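Local structure of L-threonine 3-dehydrogenase (Clostridioides difficile, 7OL1) at residues Asn258-Thr263 with Val310-Phe315; Lys230-Tyr235 with Asn302-Ser307; Gly35-Ile40 with Ser195-Pro200; Asp184-Arg189 with Val244-Ala249; Gly29-Ile34 with Ala53-Val58. The protein probably catalyses the NAD-dependent oxidation of L-threonine at its 3-hydroxyl group, as a member of the NAD(P)-dependent epimerase/dehydratase family. All blocks are in the same frame, centred on the assembly; numbering follows the deposited sequence.

Interaction 1 (Asn258-Thr263 with Val310-Phe315)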
# COMPACT_ATOMS: atom_id res chain seq x y z
N ASN A 258 8.51 7.68 -6.49
CA ASN A 258 7.64 7.91 -5.30
C ASN A 258 8.01 6.87 -4.25
O ASN A 258 7.63 5.71 -4.41
CB ASN A 258 6.15 7.86 -5.68
CG ASN A 258 5.73 8.95 -6.66
OD1 ASN A 258 5.47 10.09 -6.24
ND2 ASN A 258 5.64 8.60 -7.94
N ALA A 259 8.76 7.25 -3.21
CA ALA A 259 9.35 8.57 -3.01
C ALA A 259 10.77 8.44 -2.45
O ALA A 259 11.07 7.45 -1.74
CB ALA A 259 8.52 9.35 -2.02
N PHE A 260 11.57 9.48 -2.64
CA PHE A 260 13.03 9.48 -2.38
C PHE A 260 13.26 9.77 -0.92
O PHE A 260 12.74 10.78 -0.48
CB PHE A 260 13.72 10.58 -3.18
CG PHE A 260 13.94 10.29 -4.64
CD1 PHE A 260 15.08 9.64 -5.05
CD2 PHE A 260 13.07 10.75 -5.60
CE1 PHE A 260 15.32 9.40 -6.40
CE2 PHE A 260 13.30 10.50 -6.95
CZ PHE A 260 14.42 9.81 -7.35
N ASN A 261 14.04 8.94 -0.22
CA ASN A 261 14.61 9.29 1.10
C ASN A 261 15.38 10.60 0.96
O ASN A 261 16.18 10.75 -0.01
CB ASN A 261 15.64 8.30 1.60
CG ASN A 261 15.08 6.95 1.96
OD1 ASN A 261 13.87 6.81 2.14
ND2 ASN A 261 15.98 5.99 2.07
N ILE A 262 15.18 11.51 1.90
CA ILE A 262 16.06 12.69 2.01
C ILE A 262 16.29 12.90 3.49
O ILE A 262 15.47 12.45 4.29
CB ILE A 262 15.49 13.93 1.33
CG1 ILE A 262 14.14 14.34 1.91
CG2 ILE A 262 15.39 13.76 -0.16
CD1 ILE A 262 13.71 15.74 1.48
N THR A 263 17.40 13.53 3.82
CA THR A 263 17.75 13.88 5.22
C THR A 263 18.95 14.82 5.19
O THR A 263 19.62 14.91 4.11
CB THR A 263 17.99 12.62 6.05
OG1 THR A 263 18.05 13.05 7.42
CG2 THR A 263 19.25 11.92 5.61
N VAL A 310 20.57 11.88 -4.12
CA VAL A 310 21.83 12.55 -4.55
C VAL A 310 22.20 12.08 -5.96
O VAL A 310 22.45 12.93 -6.82
CB VAL A 310 23.03 12.36 -3.62
CG1 VAL A 310 24.19 13.20 -4.15
CG2 VAL A 310 22.74 12.71 -2.16
N LYS A 311 22.17 10.79 -6.23
CA LYS A 311 22.62 10.32 -7.56
C LYS A 311 21.66 10.80 -8.65
O LYS A 311 22.15 11.13 -9.72
CB LYS A 311 22.87 8.80 -7.57
CG LYS A 311 24.07 8.33 -6.75
CD LYS A 311 24.34 6.83 -6.82
CE LYS A 311 24.78 6.28 -5.48
NZ LYS A 311 24.56 4.82 -5.37
N GLU A 312 20.35 10.86 -8.41
CA GLU A 312 19.35 10.89 -9.52
C GLU A 312 18.90 12.33 -9.86
O GLU A 312 18.47 12.56 -11.00
CB GLU A 312 18.18 9.98 -9.15
CG GLU A 312 18.57 8.52 -9.01
CD GLU A 312 17.42 7.59 -8.66
OE1 GLU A 312 16.33 7.72 -9.29
OE2 GLU A 312 17.61 6.75 -7.76
N TRP A 313 18.97 13.26 -8.91
CA TRP A 313 18.48 14.66 -9.11
C TRP A 313 19.26 15.62 -8.21
O TRP A 313 18.83 16.78 -8.09
CB TRP A 313 16.95 14.77 -8.89
CG TRP A 313 16.41 14.20 -7.61
CD1 TRP A 313 16.01 12.90 -7.38
CD2 TRP A 313 16.14 14.90 -6.39
NE1 TRP A 313 15.55 12.75 -6.10
CE2 TRP A 313 15.62 13.97 -5.47
CE3 TRP A 313 16.27 16.23 -5.99
CZ2 TRP A 313 15.26 14.32 -4.17
CZ3 TRP A 313 15.88 16.58 -4.71
CH2 TRP A 313 15.38 15.64 -3.81
N ASN A 314 20.36 15.16 -7.63
CA ASN A 314 21.36 16.05 -7.00
C ASN A 314 20.73 16.72 -5.77
O ASN A 314 20.91 17.95 -5.57
CB ASN A 314 21.92 17.05 -8.02
CG ASN A 314 23.11 17.81 -7.48
OD1 ASN A 314 23.74 17.40 -6.49
ND2 ASN A 314 23.40 18.94 -8.09
N PHE A 315 20.04 15.94 -4.95
CA PHE A 315 19.59 16.40 -3.62
C PHE A 315 20.78 17.08 -2.93
O PHE A 315 21.87 16.50 -2.83
CB PHE A 315 18.99 15.25 -2.81
CG PHE A 315 18.79 15.55 -1.35
CD1 PHE A 315 17.88 16.51 -0.94
CD2 PHE A 315 19.49 14.86 -0.38
CE1 PHE A 315 17.67 16.76 0.41
CE2 PHE A 315 19.30 15.11 0.97
CZ PHE A 315 18.37 16.05 1.36
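Phe260 sets CG anti to its own carbonyl carbon (chi1 -78°), and Trp313 holds CG between backbone N and carbonyl carbon (chi1 51°), so that the two aromatic side chains pass each other in opposite directions. They form a T-shaped (edge-to-face) pair with planes at 76°, the edge of the indole directed at the face of the benzene ring. The centroids of the Phe260 ring and the Trp313 five-membered ring are 4.1 Å apart, with NE1 over the centre of the phenyl face. At the rim of that phenyl lies the Glu312 carboxylate, OE1 standing 3.4 Å from Phe260 CZ; Ile255 N and His256 ND1 bind its two oxygens. Farther along, Ile262 lays CG2 over the centre of the Phe315 ring in a CH-pi contact, 3.8 Å from the centroid, while Thr263 O faces the edge of that ring, 3.2 Å from Phe315 CE2. The contact closes helix 307-313 and the turn after it over strand 260-261, burying every residue that touches. No hydrogen bond crosses it: the indole nitrogen faces a ring centre and the oxygens lie at ring rims, consistent with weak aromatic electrostatics adding to apolar packing.

Interaction 2 (Lys230-Tyr235 with Asn302-Ser307)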
# COMPACT_ATOMS: atom_id res chain seq x y z
N LYS A 230 17.62 8.75 18.51
CA LYS A 230 18.10 9.40 17.27
C LYS A 230 17.00 9.33 16.21
O LYS A 230 16.26 8.29 16.17
CB LYS A 230 19.44 8.79 16.83
CG LYS A 230 20.67 9.48 17.41
CD LYS A 230 22.01 8.91 16.93
CE LYS A 230 23.04 9.97 16.59
NZ LYS A 230 23.52 9.81 15.20
N MET A 231 16.88 10.39 15.39
CA MET A 231 15.81 10.58 14.36
C MET A 231 16.35 11.40 13.18
O MET A 231 17.18 12.29 13.41
CB MET A 231 14.61 11.31 14.97
CG MET A 231 13.46 10.39 15.31
SD MET A 231 12.16 11.15 16.31
CE MET A 231 13.13 12.04 17.52
N ASP A 232 15.87 11.17 11.96
CA ASP A 232 16.19 12.15 10.89
C ASP A 232 15.39 13.43 11.12
O ASP A 232 14.21 13.35 11.56
CB ASP A 232 15.89 11.65 9.49
CG ASP A 232 16.78 10.51 9.07
OD1 ASP A 232 16.47 9.36 9.47
OD2 ASP A 232 17.75 10.80 8.33
N MET A 233 16.03 14.55 10.78
CA MET A 233 15.46 15.91 10.79
C MET A 233 16.00 16.67 9.58
O MET A 233 17.03 16.25 9.00
CB MET A 233 15.86 16.67 12.04
CG MET A 233 15.42 16.01 13.30
SD MET A 233 13.73 16.31 13.62
CE MET A 233 13.59 15.49 15.21
N MET A 234 15.29 17.75 9.25
CA MET A 234 15.65 18.68 8.16
C MET A 234 15.05 20.07 8.51
O MET A 234 13.95 20.12 9.11
CB MET A 234 15.14 18.12 6.83
CG MET A 234 15.64 18.89 5.63
SD MET A 234 15.25 18.20 4.00
CE MET A 234 15.56 16.47 4.28
N TYR A 235 15.79 21.14 8.25
CA TYR A 235 15.31 22.53 8.47
C TYR A 235 14.43 22.94 7.30
O TYR A 235 14.85 22.73 6.11
CB TYR A 235 16.48 23.52 8.55
CG TYR A 235 16.23 24.85 9.22
CD1 TYR A 235 15.32 24.97 10.26
CD2 TYR A 235 16.95 25.98 8.86
CE1 TYR A 235 15.13 26.17 10.91
CE2 TYR A 235 16.77 27.19 9.50
CZ TYR A 235 15.86 27.29 10.54
OH TYR A 235 15.67 28.45 11.22
N ASN A 302 16.67 5.57 12.49
CA ASN A 302 17.55 6.53 13.19
C ASN A 302 18.13 7.47 12.13
O ASN A 302 18.37 8.67 12.46
CB ASN A 302 18.68 5.84 13.95
CG ASN A 302 18.20 4.73 14.87
OD1 ASN A 302 17.23 4.91 15.62
ND2 ASN A 302 18.87 3.58 14.81
N SER A 303 18.36 6.94 10.91
CA SER A 303 18.99 7.70 9.79
C SER A 303 18.69 6.99 8.46
O SER A 303 18.69 5.75 8.44
CB SER A 303 20.47 7.86 10.01
OG SER A 303 21.16 6.66 9.71
N LEU A 304 18.46 7.76 7.40
CA LEU A 304 18.11 7.20 6.06
C LEU A 304 19.28 7.46 5.13
O LEU A 304 20.07 8.42 5.40
CB LEU A 304 16.86 7.85 5.45
CG LEU A 304 15.60 8.02 6.30
CD1 LEU A 304 14.74 9.13 5.73
CD2 LEU A 304 14.80 6.73 6.38
N ASP A 305 19.29 6.74 4.01
CA ASP A 305 20.30 6.88 2.95
C ASP A 305 19.71 7.68 1.78
O ASP A 305 19.03 7.09 0.93
CB ASP A 305 20.82 5.48 2.56
CG ASP A 305 21.92 5.49 1.51
OD1 ASP A 305 22.44 6.59 1.22
OD2 ASP A 305 22.20 4.42 0.95
N SER A 306 20.13 8.95 1.66
CA SER A 306 19.76 9.89 0.57
C SER A 306 20.48 9.61 -0.75
O SER A 306 20.31 10.42 -1.71
CB SER A 306 20.00 11.33 0.99
OG SER A 306 20.63 11.44 2.26
N SER A 307 21.25 8.54 -0.87
CA SER A 307 22.14 8.35 -2.06
C SER A 307 21.30 8.43 -3.34
O SER A 307 21.67 9.22 -4.24
CB SER A 307 22.93 7.06 -2.04
OG SER A 307 23.74 6.97 -0.88
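Asp232, carried by strand 232-235 of the Rossmann-type sheet, turns its carboxylate toward the backbone of Ser303 and Leu304, in a loop that ends in an Asx turn before helix 307-313. CG of Asp232 lies anti to its carbonyl carbon (chi1 -67°), which lets the carboxylate span the gap between the two segments. OD2 uses its syn lone pair to accept from Leu304 N at 3.3 Å, and it is also hydrogen-bonded to Thr263 OG1. Its partner oxygen OD1 lies beside Ser303 CA and Leu304 CG, 3.5 Å from the latter, and approaches Leu304 N at too poor an angle for a bond. Toward the surface the contact becomes looser: Lys230 and Asn302 meet through their CB atoms, 4.2 Å apart, and the lysine chain then bends away. Asn302 O, near the backbone of Met231, is taken by Ser266 OG on the adjoining strand 265-266, while Ser303 OG bonds to Met150 N, linking the loop to that strand and to the segment at Met150. In the Asx turn, Asp305 OD1 accepts from Ser307 N at 3.1 Å, met from above the carboxylate plane, 57° out of it.

Interaction 3 (Gly35-Ile40 with Ser195-Pro200)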
# COMPACT_ATOMS: atom_id res chain seq x y z
N GLY A 35 2.98 23.59 3.43
CA GLY A 35 2.25 24.57 2.58
C GLY A 35 2.40 26.02 3.06
O GLY A 35 2.69 26.92 2.23
N SER A 36 2.21 26.28 4.36
CA SER A 36 2.34 27.64 4.93
C SER A 36 3.58 28.31 4.34
O SER A 36 3.46 29.45 3.85
CB SER A 36 2.37 27.63 6.41
OG SER A 36 1.08 27.29 6.89
N GLU A 37 4.72 27.62 4.33
CA GLU A 37 6.01 28.26 3.96
C GLU A 37 6.29 28.04 2.47
O GLU A 37 6.99 28.90 1.89
CB GLU A 37 7.14 27.74 4.84
CG GLU A 37 6.72 27.58 6.29
CD GLU A 37 7.89 27.55 7.24
OE1 GLU A 37 8.93 28.19 6.88
OE2 GLU A 37 7.75 26.89 8.32
N LEU A 38 5.79 26.96 1.88
CA LEU A 38 6.04 26.68 0.44
C LEU A 38 5.33 27.73 -0.43
O LEU A 38 5.99 28.24 -1.38
CB LEU A 38 5.58 25.26 0.05
CG LEU A 38 5.88 24.90 -1.40
CD1 LEU A 38 7.37 24.71 -1.62
CD2 LEU A 38 5.10 23.67 -1.86
N THR A 39 4.06 28.07 -0.14
CA THR A 39 3.22 28.90 -1.06
C THR A 39 3.89 30.29 -1.15
O THR A 39 4.06 30.81 -2.29
CB THR A 39 1.73 28.94 -0.70
OG1 THR A 39 1.44 30.03 0.17
CG2 THR A 39 1.22 27.67 -0.04
N ILE A 40 4.36 30.81 -0.01
CA ILE A 40 5.15 32.07 0.05
C ILE A 40 6.41 31.97 -0.81
O ILE A 40 6.69 32.90 -1.58
CB ILE A 40 5.53 32.37 1.49
CG1 ILE A 40 4.31 32.81 2.30
CG2 ILE A 40 6.65 33.39 1.50
CD1 ILE A 40 4.50 32.60 3.80
N SER A 195 10.66 24.29 11.72
CA SER A 195 10.43 25.66 11.19
C SER A 195 10.21 26.66 12.33
O SER A 195 9.92 26.25 13.47
CB SER A 195 9.31 25.72 10.19
OG SER A 195 8.07 25.97 10.82
N TYR A 196 10.36 27.94 11.98
CA TYR A 196 10.18 29.09 12.89
C TYR A 196 8.83 29.78 12.64
O TYR A 196 8.37 30.47 13.56
CB TYR A 196 11.32 30.07 12.71
CG TYR A 196 11.68 30.44 11.30
CD1 TYR A 196 11.05 31.49 10.65
CD2 TYR A 196 12.73 29.81 10.64
CE1 TYR A 196 11.42 31.88 9.37
CE2 TYR A 196 13.11 30.18 9.36
CZ TYR A 196 12.46 31.23 8.72
OH TYR A 196 12.83 31.61 7.46
N VAL A 197 8.24 29.60 11.45
CA VAL A 197 6.93 30.18 11.03
C VAL A 197 5.79 29.44 11.75
O VAL A 197 4.80 30.11 12.08
CB VAL A 197 6.72 30.12 9.51
CG1 VAL A 197 5.35 30.65 9.10
CG2 VAL A 197 7.82 30.83 8.74
N THR A 198 5.88 28.12 11.91
CA THR A 198 4.75 27.27 12.38
C THR A 198 5.06 26.88 13.82
O THR A 198 6.19 26.54 14.15
CB THR A 198 4.48 26.11 11.42
OG1 THR A 198 4.37 26.52 10.04
CG2 THR A 198 3.24 25.35 11.84
N PRO A 199 4.10 27.09 14.75
CA PRO A 199 4.36 26.85 16.17
C PRO A 199 4.31 25.37 16.53
O PRO A 199 3.51 24.63 15.94
CB PRO A 199 3.23 27.62 16.89
CG PRO A 199 2.11 27.70 15.88
CD PRO A 199 2.78 27.70 14.52
N PRO A 200 5.15 24.93 17.50
CA PRO A 200 5.12 23.57 18.05
C PRO A 200 3.72 23.02 18.28
O PRO A 200 3.02 23.63 19.05
CB PRO A 200 5.78 23.74 19.43
CG PRO A 200 6.76 24.89 19.25
CD PRO A 200 6.18 25.76 18.15
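Helix 33-46 begins within the GxxGxxG motif of the Rossmann fold, its last glycine, Gly35, in the first turn, and it faces the loop that leaves strand 184-194: Glu37 meets Ser195 and Val197 across this gap. The glutamate and valine side chains approach from opposite directions, the carboxylate lying against the isopropyl group with OE1 3.4 Å from Val197 CG2 and CD 3.6 Å from Val197 CB. Extension beyond CG carries the acid of Glu37 far enough from the helix to get there. Its other oxygen, OE2, accepts a weak hydrogen bond from Ser195 OG, whose details are doubtful because the position of OE2 is uncertain. Ser195 OG also accepts from Thr198 N at 3.3 Å, with an N-H...O angle of 153°, which makes an ST motif within the loop. Ser36 comes near Thr198 with CB 4.3 Å from OG1, while its own hydroxyl bonds to Gly32 O. Met236 and Leu240 of helix 236-248 pack on Glu37 too. The serine hydroxyl is thus held by a backbone N-H of its own loop, but its link to the helix is doubtful, so the contact probably depends more on the packing of the Glu37 carboxylate against Val197.

Interaction 4 (Asp184-Arg189 with Val244-Ala249)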
# COMPACT_ATOMS: atom_id res chain seq x y z
N ASP A 184 3.73 12.35 -14.81
CA ASP A 184 5.00 12.76 -14.15
C ASP A 184 4.70 12.86 -12.65
O ASP A 184 4.65 13.99 -12.11
CB ASP A 184 5.69 13.98 -14.79
CG ASP A 184 7.01 14.39 -14.12
OD1 ASP A 184 7.74 13.47 -13.67
OD2 ASP A 184 7.26 15.62 -13.95
N THR A 185 4.68 11.71 -11.96
CA THR A 185 4.64 11.64 -10.48
C THR A 185 6.05 11.54 -9.86
O THR A 185 6.96 10.86 -10.42
CB THR A 185 3.73 10.49 -10.06
OG1 THR A 185 4.40 9.24 -10.23
CG2 THR A 185 2.44 10.51 -10.86
N ARG A 186 6.22 12.19 -8.70
CA ARG A 186 7.48 12.27 -7.94
C ARG A 186 7.22 12.65 -6.49
O ARG A 186 6.22 13.34 -6.24
CB ARG A 186 8.38 13.39 -8.49
CG ARG A 186 8.76 13.20 -9.95
CD ARG A 186 9.60 14.38 -10.39
NE ARG A 186 9.70 14.39 -11.85
CZ ARG A 186 10.67 15.00 -12.54
NH1 ARG A 186 11.64 15.69 -11.93
NH2 ARG A 186 10.65 14.92 -13.85
N GLY A 187 8.13 12.31 -5.57
CA GLY A 187 7.93 12.69 -4.17
C GLY A 187 9.13 12.43 -3.30
O GLY A 187 10.06 11.78 -3.73
N VAL A 188 9.07 12.89 -2.06
CA VAL A 188 10.17 12.69 -1.09
C VAL A 188 9.54 12.16 0.19
O VAL A 188 8.38 12.46 0.42
CB VAL A 188 10.93 14.00 -0.85
CG1 VAL A 188 11.56 14.52 -2.13
CG2 VAL A 188 10.04 15.05 -0.21
N ARG A 189 10.30 11.35 0.93
CA ARG A 189 9.98 10.95 2.31
C ARG A 189 10.63 11.98 3.23
O ARG A 189 11.82 11.88 3.50
CB ARG A 189 10.44 9.52 2.59
CG ARG A 189 10.10 8.52 1.49
CD ARG A 189 10.30 7.11 2.01
NE ARG A 189 9.88 6.10 1.05
CZ ARG A 189 10.68 5.33 0.33
NH1 ARG A 189 12.00 5.40 0.45
NH2 ARG A 189 10.13 4.45 -0.49
N VAL A 244 11.30 21.69 -4.94
CA VAL A 244 11.55 22.39 -6.23
C VAL A 244 12.62 21.64 -7.04
O VAL A 244 12.35 21.31 -8.25
CB VAL A 244 11.95 23.85 -5.99
CG1 VAL A 244 12.06 24.61 -7.30
CG2 VAL A 244 10.97 24.53 -5.05
N ASP A 245 13.78 21.38 -6.42
CA ASP A 245 14.92 20.69 -7.09
C ASP A 245 14.36 19.43 -7.77
O ASP A 245 14.55 19.30 -9.00
CB ASP A 245 16.10 20.44 -6.15
CG ASP A 245 16.82 21.70 -5.63
OD1 ASP A 245 16.75 22.76 -6.31
OD2 ASP A 245 17.42 21.62 -4.53
N LEU A 246 13.58 18.63 -7.02
CA LEU A 246 13.02 17.35 -7.54
C LEU A 246 11.93 17.60 -8.58
O LEU A 246 11.95 16.90 -9.62
CB LEU A 246 12.53 16.42 -6.42
CG LEU A 246 11.79 15.17 -6.93
CD1 LEU A 246 12.61 14.40 -7.95
CD2 LEU A 246 11.34 14.25 -5.80
N ILE A 247 10.99 18.53 -8.36
CA ILE A 247 9.87 18.72 -9.35
C ILE A 247 10.46 18.98 -10.74
O ILE A 247 9.92 18.39 -11.75
CB ILE A 247 8.84 19.79 -8.92
CG1 ILE A 247 7.80 19.22 -7.95
CG2 ILE A 247 8.14 20.36 -10.15
CD1 ILE A 247 7.15 20.22 -7.02
N GLU A 248 11.54 19.78 -10.77
CA GLU A 248 12.15 20.40 -11.98
C GLU A 248 13.35 19.59 -12.49
O GLU A 248 13.85 19.93 -13.57
CB GLU A 248 12.58 21.83 -11.67
CG GLU A 248 11.41 22.69 -11.24
CD GLU A 248 11.55 24.17 -11.51
OE1 GLU A 248 12.50 24.78 -10.96
OE2 GLU A 248 10.70 24.72 -12.24
N ALA A 249 13.79 18.58 -11.76
CA ALA A 249 14.94 17.73 -12.15
C ALA A 249 14.71 17.12 -13.53
O ALA A 249 13.58 16.87 -13.93
CB ALA A 249 15.18 16.67 -11.12
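Arg186 reaches from strand 184-194 to the C-terminal end of helix 236-248, where its NH1 binds the carbonyl oxygens of Leu246 and Ala249. CG is anti to the carbonyl carbon (chi1 -60°) and the chain is extended from CG to NE, so the guanidinium is delivered at full length. NH1 donates to Leu246 O at 2.6 Å, an oxygen shared with Ala249 N, and to Ala249 O at 3.0 Å, the latter exactly in the guanidinium plane but above the carbonyl plane. Ile247 O sits over one guanidinium face, too poorly angled to bond. The other nitrogens face back along the strand: NE and NH2 grip the single oxygen OD1 of Asp184 side-on, NE at 2.8 Å, in a salt bridge. This clamp fixes the rotation of the group, and the acid should help to offset its buried charge. Asp184 OD1 also makes a salt bridge with Arg257. Beneath the arginine, Leu246 holds CG anti to its backbone N (chi1 172°), which brings CD1 to 3.9 Å from Arg186 CD and CD2 to 3.7 Å from Val188 CG1. Trp313 packs on Leu246 as well. Strand 184-186 and helix segment 244-248 run roughly antiparallel, 151° between axes 9.5 Å apart, as expected where a helix covers the parallel part of the sheet in a Rossmann fold.

Interaction 5 (Gly29-Ile34 with Ala53-Val58)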
# COMPACT_ATOMS: atom_id res chain seq x y z
N GLY A 29 -3.59 21.49 0.31
CA GLY A 29 -3.09 21.44 1.70
C GLY A 29 -2.17 22.60 2.01
O GLY A 29 -1.28 22.47 2.88
N ALA A 30 -2.40 23.73 1.39
CA ALA A 30 -1.50 24.90 1.44
C ALA A 30 -1.42 25.51 2.84
O ALA A 30 -0.57 26.37 2.98
CB ALA A 30 -1.95 25.94 0.44
N LEU A 31 -2.24 25.13 3.82
CA LEU A 31 -2.15 25.80 5.16
C LEU A 31 -1.53 24.87 6.22
O LEU A 31 -1.33 25.34 7.37
CB LEU A 31 -3.54 26.28 5.58
CG LEU A 31 -4.21 27.29 4.65
CD1 LEU A 31 -5.48 27.81 5.28
CD2 LEU A 31 -3.29 28.46 4.29
N GLY A 32 -1.19 23.63 5.86
CA GLY A 32 -0.35 22.74 6.68
C GLY A 32 1.02 23.36 6.92
O GLY A 32 1.27 24.46 6.41
N GLN A 33 1.89 22.65 7.66
CA GLN A 33 3.22 23.15 8.10
C GLN A 33 4.08 23.52 6.87
O GLN A 33 4.66 24.64 6.87
CB GLN A 33 3.91 22.09 8.96
CG GLN A 33 5.19 22.57 9.64
CD GLN A 33 6.17 21.48 9.98
OE1 GLN A 33 7.19 21.73 10.61
NE2 GLN A 33 5.88 20.25 9.58
N ILE A 34 4.16 22.60 5.91
CA ILE A 34 4.94 22.72 4.64
C ILE A 34 4.27 23.76 3.72
O ILE A 34 4.97 24.67 3.23
CB ILE A 34 5.03 21.36 3.93
CG1 ILE A 34 5.51 20.24 4.86
CG2 ILE A 34 5.81 21.46 2.62
CD1 ILE A 34 5.74 18.90 4.17
N ALA A 53 -2.86 28.78 -4.04
CA ALA A 53 -2.97 28.08 -2.74
C ALA A 53 -4.41 27.64 -2.54
O ALA A 53 -5.26 28.44 -2.84
CB ALA A 53 -2.54 28.98 -1.63
N SER A 54 -4.63 26.43 -2.03
CA SER A 54 -5.95 25.80 -1.79
C SER A 54 -5.96 25.09 -0.44
O SER A 54 -4.92 24.61 -0.05
CB SER A 54 -6.29 24.88 -2.94
OG SER A 54 -5.85 23.55 -2.74
N SER A 55 -7.11 25.01 0.25
CA SER A 55 -7.30 24.33 1.55
C SER A 55 -8.78 24.01 1.75
O SER A 55 -9.58 24.63 1.09
CB SER A 55 -6.77 25.16 2.69
OG SER A 55 -6.84 24.47 3.93
N ARG A 56 -9.11 23.08 2.64
CA ARG A 56 -10.49 22.70 3.04
C ARG A 56 -11.16 23.91 3.71
O ARG A 56 -12.37 24.13 3.46
CB ARG A 56 -10.45 21.48 3.97
CG ARG A 56 -11.80 20.83 4.23
CD ARG A 56 -11.85 20.06 5.56
NE ARG A 56 -13.20 19.82 6.07
CZ ARG A 56 -14.08 18.93 5.58
NH1 ARG A 56 -13.77 18.17 4.54
NH2 ARG A 56 -15.28 18.81 6.13
N ARG A 57 -10.39 24.67 4.50
CA ARG A 57 -10.90 25.71 5.44
C ARG A 57 -9.81 26.76 5.59
O ARG A 57 -8.64 26.34 5.74
CB ARG A 57 -11.23 25.16 6.84
CG ARG A 57 -12.40 24.18 6.93
CD ARG A 57 -12.43 23.24 8.14
NE ARG A 57 -12.17 23.93 9.41
CZ ARG A 57 -11.05 23.85 10.16
NH1 ARG A 57 -10.03 23.07 9.81
NH2 ARG A 57 -10.96 24.55 11.27
N VAL A 58 -10.19 28.05 5.52
CA VAL A 58 -9.42 29.28 5.90
C VAL A 58 -8.95 29.20 7.35
O VAL A 58 -9.61 28.51 8.16
CB VAL A 58 -10.28 30.55 5.71
CG1 VAL A 58 -10.17 31.11 4.29
CG2 VAL A 58 -11.74 30.34 6.11
O HOH W 1 -4.41 23.15 4.50
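Gly29 to Gly32 form a type I beta turn, closed by Gly32 N to Gly29 O, whose start lies alongside the end of strand 51-55, so that Ala30 N donates to Ser54 O at 3.0 Å. That bond is fairly straight, with an N-H...O angle of 160°. Gly29 takes a positive phi of 66° as the chain leaves the first strand. The methyl of Ala30 points at the strand and meets the methyl of Ala53, the two CB atoms 3.7 Å apart. Leu31 reaches on past Ser55: with CG anti to its carbonyl carbon (chi1 -60°), it sets CG 3.9 Å from Ser55 CB and CD1 3.5 Å from Arg57 O, so that the leucine packs against the chain after the strand. A water adds a polar link, accepting from Leu31 N at 3.0 Å and lying 2.8 Å from Ser55 OG, whose torsion places the oxygen anti to its backbone N. Ser54 turns away and bonds its hydroxyl to Ile27 O. The turn belongs to the GxxGxxG motif that in relatives lies against the NAD phosphates, where the end of the second strand commonly holds the adenosine ribose; no cofactor is bound here. Both elements sit in one beta-alpha-beta unit: strand 25-28 leads into the turn, and helix 33-46 lies behind Ala30 and Ala53 through Thr39 and Arg43. Strand 69-72 comes next in the sheet.

In the fold
Along the chain, interaction 5 closes the first beta-alpha-beta unit, and interaction 3 uses the same helix 33-46, about 11 Å away centre to centre, to reach the loop beyond strand 184-194. Interaction 4 starts on that strand and covers it with helix 236-248. Strand 260-261, its neighbour in the sheet, carries interaction 1, which touches both interaction 4 and interaction 2, centres about 9 and 12 Å away. Interactions 1 and 2 lie across the chain's centre from interaction 5; the centres of 1 and 5 are about 25 Å apart. In sequence interaction 3 crosses 4 and 5, and interaction 2 crosses 1 and 4. Interactions 1 and 2 thus join the late segments 310-315 and 302-307 to the sheet.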